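Local coordinates for resiniferatoxin-binding, phosphotriesterase-related protein (Rhodobacter sphaeroides 2.4.1, PDB 3K2G) that binds two zinc ions in a TIM-barrel of the phosphotriesterase family and probably hydrolyses phosphoester substrates, at residues B[219-224]-B[229-234]; B[223-228]-B[253-258]. All coordinates share one frame; numbering follows the deposited sequence.

Interaction 1 (B[219-224]-B[229-234])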
ATOM      1  N   ARG B 219     -13.664 -19.214 -10.101  1.00 17.62           N
ATOM      2  CA  ARG B 219     -14.856 -20.034 -10.304  1.00 20.02           C
ATOM      3  C   ARG B 219     -14.801 -20.626 -11.714  1.00 18.77           C
ATOM      4  O   ARG B 219     -15.230 -21.761 -11.945  1.00 17.06           O
ATOM      5  CB  ARG B 219     -16.132 -19.198 -10.143  1.00 23.72           C
ATOM      6  CG  ARG B 219     -17.402 -19.980 -10.469  1.00 30.85           C
ATOM      7  CD  ARG B 219     -18.671 -19.143 -10.348  1.00 35.82           C
ATOM      8  NE  ARG B 219     -19.850 -19.903 -10.762  1.00 39.06           N
ATOM      9  CZ  ARG B 219     -21.075 -19.396 -10.870  1.00 40.94           C
ATOM     10  NH1 ARG B 219     -21.295 -18.117 -10.594  1.00 41.50           N
ATOM     11  NH2 ARG B 219     -22.083 -20.169 -11.261  1.00 40.65           N
ATOM     12  N   VAL B 220     -14.273 -19.844 -12.655  1.00 18.66           N
ATOM     13  CA  VAL B 220     -14.137 -20.285 -14.042  1.00 17.49           C
ATOM     14  C   VAL B 220     -13.174 -21.461 -14.102  1.00 18.46           C
ATOM     15  O   VAL B 220     -13.476 -22.479 -14.721  1.00 17.48           O
ATOM     16  CB  VAL B 220     -13.591 -19.154 -14.973  1.00 19.01           C
ATOM     17  CG1 VAL B 220     -12.997 -19.754 -16.248  1.00 17.84           C
ATOM     18  CG2 VAL B 220     -14.712 -18.193 -15.346  1.00 17.19           C
ATOM     19  N   LEU B 221     -12.016 -21.320 -13.457  1.00 17.76           N
ATOM     20  CA  LEU B 221     -11.026 -22.396 -13.457  1.00 17.85           C
ATOM     21  C   LEU B 221     -11.537 -23.628 -12.716  1.00 18.42           C
ATOM     22  O   LEU B 221     -11.209 -24.759 -13.085  1.00 17.93           O
ATOM     23  CB  LEU B 221      -9.705 -21.924 -12.840  1.00 15.33           C
ATOM     24  CG  LEU B 221      -8.936 -20.865 -13.639  1.00 16.03           C
ATOM     25  CD1 LEU B 221      -7.581 -20.603 -12.975  1.00 15.91           C
ATOM     26  CD2 LEU B 221      -8.734 -21.333 -15.084  1.00 10.38           C
ATOM     27  N   ASP B 222     -12.335 -23.411 -11.674  1.00 18.44           N
ATOM     28  CA  ASP B 222     -12.897 -24.528 -10.915  1.00 19.52           C
ATOM     29  C   ASP B 222     -13.745 -25.381 -11.858  1.00 19.84           C
ATOM     30  O   ASP B 222     -13.701 -26.612 -11.811  1.00 17.95           O
ATOM     31  CB  ASP B 222     -13.786 -24.025  -9.766  1.00 21.88           C
ATOM     32  CG  ASP B 222     -12.988 -23.544  -8.557  1.00 21.99           C
ATOM     33  OD1 ASP B 222     -11.743 -23.614  -8.575  1.00 21.20           O
ATOM     34  OD2 ASP B 222     -13.623 -23.094  -7.581  1.00 24.36           O
ATOM     35  N   LEU B 223     -14.516 -24.719 -12.715  1.00 19.61           N
ATOM     36  CA  LEU B 223     -15.380 -25.419 -13.659  1.00 20.52           C
ATOM     37  C   LEU B 223     -14.562 -26.125 -14.743  1.00 20.10           C
ATOM     38  O   LEU B 223     -14.810 -27.291 -15.069  1.00 18.63           O
ATOM     39  CB  LEU B 223     -16.369 -24.433 -14.284  1.00 21.20           C
ATOM     40  CG  LEU B 223     -17.352 -25.004 -15.307  1.00 24.84           C
ATOM     41  CD1 LEU B 223     -18.575 -24.106 -15.403  1.00 23.68           C
ATOM     42  CD2 LEU B 223     -16.663 -25.129 -16.663  1.00 23.88           C
ATOM     43  N   VAL B 224     -13.591 -25.421 -15.308  1.00 18.58           N
ATOM     44  CA  VAL B 224     -12.753 -26.024 -16.328  1.00 19.69           C
ATOM     45  C   VAL B 224     -12.035 -27.241 -15.738  1.00 21.17           C
ATOM     46  O   VAL B 224     -11.841 -28.255 -16.405  1.00 20.33           O
ATOM     47  CB  VAL B 224     -11.723 -25.012 -16.853  1.00 19.69           C
ATOM     48  CG1 VAL B 224     -10.662 -25.711 -17.665  1.00 20.46           C
ATOM     49  CG2 VAL B 224     -12.425 -23.974 -17.703  1.00 20.99           C
ATOM     50  N   ALA B 229     -10.572 -30.480 -17.941  1.00 19.68           N
ATOM     51  CA  ALA B 229      -9.768 -29.720 -18.889  1.00 18.95           C
ATOM     52  C   ALA B 229      -8.410 -29.330 -18.302  1.00 18.69           C
ATOM     53  O   ALA B 229      -8.222 -29.315 -17.085  1.00 18.42           O
ATOM     54  CB  ALA B 229     -10.524 -28.493 -19.347  1.00 18.66           C
ATOM     55  N   ASP B 230      -7.478 -29.004 -19.192  1.00 17.45           N
ATOM     56  CA  ASP B 230      -6.106 -28.649 -18.843  1.00 17.05           C
ATOM     57  C   ASP B 230      -5.908 -27.163 -18.508  1.00 17.20           C
ATOM     58  O   ASP B 230      -5.813 -26.328 -19.406  1.00 16.35           O
ATOM     59  CB  ASP B 230      -5.203 -29.026 -20.021  1.00 17.48           C
ATOM     60  CG  ASP B 230      -3.747 -29.159 -19.630  1.00 19.61           C
ATOM     61  OD1 ASP B 230      -3.343 -28.583 -18.597  1.00 16.92           O
ATOM     62  OD2 ASP B 230      -3.006 -29.834 -20.376  1.00 18.69           O
ATOM     63  N   LEU B 231      -5.821 -26.836 -17.223  1.00 15.69           N
ATOM     64  CA  LEU B 231      -5.637 -25.442 -16.823  1.00 16.78           C
ATOM     65  C   LEU B 231      -4.367 -24.841 -17.417  1.00 15.75           C
ATOM     66  O   LEU B 231      -4.300 -23.644 -17.665  1.00 13.90           O
ATOM     67  CB  LEU B 231      -5.587 -25.324 -15.298  1.00 17.43           C
ATOM     68  CG  LEU B 231      -6.805 -25.824 -14.515  1.00 22.28           C
ATOM     69  CD1 LEU B 231      -6.622 -25.514 -13.038  1.00 22.53           C
ATOM     70  CD2 LEU B 231      -8.072 -25.158 -15.040  1.00 22.87           C
ATOM     71  N   ARG B 232      -3.367 -25.683 -17.654  1.00 15.62           N
ATOM     72  CA  ARG B 232      -2.083 -25.248 -18.203  1.00 17.23           C
ATOM     73  C   ARG B 232      -2.191 -24.680 -19.625  1.00 16.06           C
ATOM     74  O   ARG B 232      -1.286 -23.994 -20.099  1.00 15.67           O
ATOM     75  CB  ARG B 232      -1.101 -26.423 -18.185  1.00 22.05           C
ATOM     76  CG  ARG B 232       0.347 -26.019 -18.006  1.00 30.24           C
ATOM     77  CD  ARG B 232       0.637 -25.610 -16.574  1.00 32.08           C
ATOM     78  NE  ARG B 232       1.845 -24.797 -16.506  1.00 34.00           N
ATOM     79  CZ  ARG B 232       2.301 -24.227 -15.397  1.00 33.89           C
ATOM     80  NH1 ARG B 232       1.649 -24.388 -14.252  1.00 34.90           N
ATOM     81  NH2 ARG B 232       3.396 -23.480 -15.442  1.00 34.78           N
ATOM     82  N   HIS B 233      -3.293 -24.971 -20.308  1.00 13.77           N
ATOM     83  CA  HIS B 233      -3.498 -24.458 -21.654  1.00 15.08           C
ATOM     84  C   HIS B 233      -4.842 -23.737 -21.742  1.00 14.98           C
ATOM     85  O   HIS B 233      -5.527 -23.755 -22.773  1.00 13.50           O
ATOM     86  CB  HIS B 233      -3.386 -25.600 -22.666  1.00 14.95           C
ATOM     87  CG  HIS B 233      -2.004 -26.170 -22.752  1.00 15.64           C
ATOM     88  ND1 HIS B 233      -0.995 -25.564 -23.467  1.00 15.93           N
ATOM     89  CD2 HIS B 233      -1.435 -27.227 -22.120  1.00 17.88           C
ATOM     90  CE1 HIS B 233       0.137 -26.218 -23.270  1.00 19.00           C
ATOM     91  NE2 HIS B 233      -0.103 -27.231 -22.455  1.00 15.06           N
ATOM     92  N   THR B 234      -5.207 -23.117 -20.620  1.00 15.35           N
ATOM     93  CA  THR B 234      -6.426 -22.326 -20.498  1.00 13.89           C
ATOM     94  C   THR B 234      -5.966 -20.874 -20.359  1.00 14.65           C
ATOM     95  O   THR B 234      -5.110 -20.573 -19.534  1.00 13.05           O
ATOM     96  CB  THR B 234      -7.238 -22.710 -19.244  1.00 15.10           C
ATOM     97  OG1 THR B 234      -7.719 -24.051 -19.379  1.00 14.99           O
ATOM     98  CG2 THR B 234      -8.424 -21.762 -19.061  1.00 12.70           C
TER
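Val224 CG1 and Ala229 CB are pressed to 3.3 Å, closer than two methyl carbons usually pack, directly beside the one backbone bond that joins the two segments. In that bond Ala229 N donates to Val224 O at 3.0 Å, with an N-H...O angle of 143°, where the chain has left the helix and turns back along it. Val224 carries the centre of the contact: CG1 stands anti to the backbone N (chi1 167°), which aims this branch at the returning chain, where it also meets Leu231 CD2 at 3.7 Å. The side chains of Val224 and Leu231 run past each other in opposite senses. Leu221, one helical turn earlier, brings its CD2 obliquely across to Leu231 CD2 at 3.9 Å and also touches the methyl CG2 of Thr234. This is the link from helix 217-226 to strand 234-236 in the TIM barrel, the point where an outer helix hands over to a parallel strand of the inner wall. Within 229-234 the turn is held by polar bonds. Asp230 OD1 accepts from Arg232 N, an Asx turn, with the donor lying above the carboxylate plane. Asp230 O is gripped twice, by His233 N and by Thr234 OG1, from opposite faces of its plane. The hydroxyl bond, 3.0 Å from Thr234 OG1 to Asp230 O, satisfies a buried side chain, with Thr234 CG2 toward Leu221 CD2.

Interaction 2 (B[223-228]-B[253-258]); sequences LVEEEG and AQRGAF
Glu225 and Arg255 reach toward each other from neighbouring outer helices of the TIM barrel, 217-226 and 246-255, and their side chains cross at about a right angle. The backbones stay well apart, with 10.1 Å between Glu225 CA and Arg255 CA, and the long side chains span the gap. In Glu225, with CG anti to the backbone N and the chain extended beyond it, the carboxylate comes close to Arg255. Arg255 instead bends at chi3 (73°), turning its guanidinium so that one edge faces the glutamate. The carboxylate and guanidinium planes are 48° apart, and the two groups do not form a flat, two-pronged pair. OE1 of Glu225 lies at the guanidinium edge, 3.2 Å from Arg255 NH2, in a salt bridge whose hydrogen bond is weak because the N-H...O angle is only 124°. The stronger partner of NH2 is Asp222 OD1, one helical turn before Glu225, so this nitrogen is shared between two acids of the same helix. Arg255 NH1 donates to His218 O, which further fixes the rotation of the guanidinium. Both helices finish in Schellman motifs, with Gly228 and Gly256 taking positive phi just past the last turn, and Gly256 leads the chain toward strand 258-261. The contact lies at the surface, where Arg255 also packs on Gln254 of the second subunit. A water completes the bridge near the guanidinium plane: it donates to Glu225 OE2 at 2.8 Å and accepts from Arg255 NE at 2.9 Å.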
ATOM      1  N   LEU B 223     -14.516 -24.719 -12.715  1.00 19.61           N
ATOM      2  CA  LEU B 223     -15.380 -25.419 -13.659  1.00 20.52           C
ATOM      3  C   LEU B 223     -14.562 -26.125 -14.743  1.00 20.10           C
ATOM      4  O   LEU B 223     -14.810 -27.291 -15.069  1.00 18.63           O
ATOM      5  CB  LEU B 223     -16.369 -24.433 -14.284  1.00 21.20           C
ATOM      6  CG  LEU B 223     -17.352 -25.004 -15.307  1.00 24.84           C
ATOM      7  CD1 LEU B 223     -18.575 -24.106 -15.403  1.00 23.68           C
ATOM      8  CD2 LEU B 223     -16.663 -25.129 -16.663  1.00 23.88           C
ATOM      9  N   VAL B 224     -13.591 -25.421 -15.308  1.00 18.58           N
ATOM     10  CA  VAL B 224     -12.753 -26.024 -16.328  1.00 19.69           C
ATOM     11  C   VAL B 224     -12.035 -27.241 -15.738  1.00 21.17           C
ATOM     12  O   VAL B 224     -11.841 -28.255 -16.405  1.00 20.33           O
ATOM     13  CB  VAL B 224     -11.723 -25.012 -16.853  1.00 19.69           C
ATOM     14  CG1 VAL B 224     -10.662 -25.711 -17.665  1.00 20.46           C
ATOM     15  CG2 VAL B 224     -12.425 -23.974 -17.703  1.00 20.99           C
ATOM     16  N   GLU B 225     -11.662 -27.135 -14.469  1.00 23.29           N
ATOM     17  CA  GLU B 225     -10.962 -28.204 -13.776  1.00 27.05           C
ATOM     18  C   GLU B 225     -11.841 -29.432 -13.549  1.00 27.71           C
ATOM     19  O   GLU B 225     -11.433 -30.556 -13.859  1.00 26.81           O
ATOM     20  CB  GLU B 225     -10.437 -27.670 -12.443  1.00 30.60           C
ATOM     21  CG  GLU B 225      -9.591 -28.633 -11.650  1.00 35.16           C
ATOM     22  CD  GLU B 225      -8.933 -27.959 -10.463  1.00 37.38           C
ATOM     23  OE1 GLU B 225      -9.656 -27.495  -9.555  1.00 40.26           O
ATOM     24  OE2 GLU B 225      -7.689 -27.885 -10.443  1.00 37.77           O
ATOM     25  N   GLU B 226     -13.046 -29.227 -13.022  1.00 27.67           N
ATOM     26  CA  GLU B 226     -13.936 -30.352 -12.759  1.00 29.46           C
ATOM     27  C   GLU B 226     -14.445 -31.022 -14.030  1.00 28.48           C
ATOM     28  O   GLU B 226     -15.027 -32.106 -13.971  1.00 26.68           O
ATOM     29  CB  GLU B 226     -15.117 -29.927 -11.874  1.00 30.82           C
ATOM     30  CG  GLU B 226     -16.073 -28.922 -12.480  1.00 34.29           C
ATOM     31  CD  GLU B 226     -17.178 -28.524 -11.511  1.00 36.60           C
ATOM     32  OE1 GLU B 226     -16.857 -27.976 -10.433  1.00 39.03           O
ATOM     33  OE2 GLU B 226     -18.364 -28.762 -11.823  1.00 36.65           O
ATOM     34  N   GLU B 227     -14.236 -30.380 -15.175  1.00 25.57           N
ATOM     35  CA  GLU B 227     -14.658 -30.963 -16.438  1.00 24.28           C
ATOM     36  C   GLU B 227     -13.486 -31.733 -17.026  1.00 23.90           C
ATOM     37  O   GLU B 227     -13.576 -32.273 -18.126  1.00 24.37           O
ATOM     38  CB  GLU B 227     -15.118 -29.886 -17.426  1.00 23.49           C
ATOM     39  CG  GLU B 227     -16.523 -29.354 -17.189  1.00 23.20           C
ATOM     40  CD  GLU B 227     -17.603 -30.430 -17.271  1.00 24.71           C
ATOM     41  OE1 GLU B 227     -17.367 -31.483 -17.902  1.00 24.10           O
ATOM     42  OE2 GLU B 227     -18.698 -30.210 -16.716  1.00 24.67           O
ATOM     43  N   GLY B 228     -12.383 -31.770 -16.282  1.00 22.48           N
ATOM     44  CA  GLY B 228     -11.204 -32.492 -16.730  1.00 22.19           C
ATOM     45  C   GLY B 228     -10.322 -31.768 -17.728  1.00 21.58           C
ATOM     46  O   GLY B 228      -9.411 -32.366 -18.307  1.00 20.62           O
ATOM     47  N   ALA B 253      -2.411 -17.530 -11.710  1.00 13.67           N
ATOM     48  CA  ALA B 253      -1.232 -17.954 -12.448  1.00 14.44           C
ATOM     49  C   ALA B 253      -0.690 -19.247 -11.845  1.00 15.63           C
ATOM     50  O   ALA B 253      -0.301 -20.161 -12.571  1.00 12.97           O
ATOM     51  CB  ALA B 253      -0.163 -16.865 -12.406  1.00 14.60           C
ATOM     52  N   GLN B 254      -0.681 -19.309 -10.512  1.00 14.95           N
ATOM     53  CA  GLN B 254      -0.186 -20.471  -9.788  1.00 16.50           C
ATOM     54  C   GLN B 254      -0.984 -21.732 -10.137  1.00 16.10           C
ATOM     55  O   GLN B 254      -0.430 -22.833 -10.183  1.00 15.02           O
ATOM     56  CB  GLN B 254      -0.247 -20.217  -8.280  1.00 15.92           C
ATOM     57  CG  GLN B 254       0.236 -21.398  -7.443  1.00 16.26           C
ATOM     58  CD  GLN B 254       1.692 -21.735  -7.701  1.00 16.10           C
ATOM     59  OE1 GLN B 254       2.570 -20.911  -7.477  1.00 16.63           O
ATOM     60  NE2 GLN B 254       1.952 -22.949  -8.175  1.00 16.32           N
ATOM     61  N   ARG B 255      -2.283 -21.576 -10.379  1.00 15.31           N
ATOM     62  CA  ARG B 255      -3.101 -22.725 -10.743  1.00 17.03           C
ATOM     63  C   ARG B 255      -2.683 -23.226 -12.120  1.00 16.21           C
ATOM     64  O   ARG B 255      -2.995 -24.354 -12.491  1.00 17.01           O
ATOM     65  CB  ARG B 255      -4.595 -22.373 -10.720  1.00 16.79           C
ATOM     66  CG  ARG B 255      -5.132 -22.141  -9.315  1.00 17.48           C
ATOM     67  CD  ARG B 255      -6.639 -21.895  -9.295  1.00 19.47           C
ATOM     68  NE  ARG B 255      -7.415 -23.110  -9.543  1.00 18.49           N
ATOM     69  CZ  ARG B 255      -8.743 -23.176  -9.484  1.00 17.80           C
ATOM     70  NH1 ARG B 255      -9.453 -22.098  -9.184  1.00 18.68           N
ATOM     71  NH2 ARG B 255      -9.364 -24.323  -9.717  1.00 16.14           N
ATOM     72  N   GLY B 256      -1.978 -22.380 -12.875  1.00 15.71           N
ATOM     73  CA  GLY B 256      -1.500 -22.785 -14.188  1.00 14.99           C
ATOM     74  C   GLY B 256      -2.049 -22.060 -15.409  1.00 16.00           C
ATOM     75  O   GLY B 256      -1.514 -22.195 -16.514  1.00 14.62           O
ATOM     76  N   ALA B 257      -3.103 -21.276 -15.219  1.00 15.20           N
ATOM     77  CA  ALA B 257      -3.720 -20.564 -16.327  1.00 14.86           C
ATOM     78  C   ALA B 257      -2.898 -19.381 -16.813  1.00 13.71           C
ATOM     79  O   ALA B 257      -2.152 -18.767 -16.055  1.00 12.82           O
ATOM     80  CB  ALA B 257      -5.117 -20.090 -15.928  1.00 15.10           C
ATOM     81  N   PHE B 258      -3.036 -19.077 -18.098  1.00 12.35           N
ATOM     82  CA  PHE B 258      -2.354 -17.936 -18.675  1.00 13.10           C
ATOM     83  C   PHE B 258      -3.177 -16.717 -18.269  1.00 13.32           C
ATOM     84  O   PHE B 258      -4.403 -16.782 -18.202  1.00 10.91           O
ATOM     85  CB  PHE B 258      -2.322 -18.044 -20.200  1.00 13.15           C
ATOM     86  CG  PHE B 258      -1.274 -18.981 -20.725  1.00 15.13           C
ATOM     87  CD1 PHE B 258       0.036 -18.548 -20.908  1.00 13.08           C
ATOM     88  CD2 PHE B 258      -1.597 -20.295 -21.054  1.00 14.76           C
ATOM     89  CE1 PHE B 258       1.011 -19.411 -21.419  1.00 16.39           C
ATOM     90  CE2 PHE B 258      -0.630 -21.164 -21.562  1.00 16.46           C
ATOM     91  CZ  PHE B 258       0.678 -20.722 -21.746  1.00 13.24           C
TER
HETATM   92  O   HOH W   1      -6.194 -25.698  -9.593  1.00 22.19           O

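Overall arrangement
Interactions 1 and 2 have centres about 3 Å apart, and their segments overlap at Leu223 and Val224 of helix 217-226, though interaction 1 uses Leu221 and Val224 and interaction 2 uses Glu225. Interaction 1 ties the helix to the chain that follows it and is buried, whereas interaction 2 reaches across the surface to the next outer helix. They are joined by the salt bridge of Asp222 OD1 to Arg255 NH2, 2.7 Å, and by a probable hydrogen bond from Phe258 N to Thr234 O, 2.9 Å, which pairs adjacent parallel strands of the barrel. The side chain of Thr234 lies about 14 Å from a zinc ion; interaction 2 is away from the metal site.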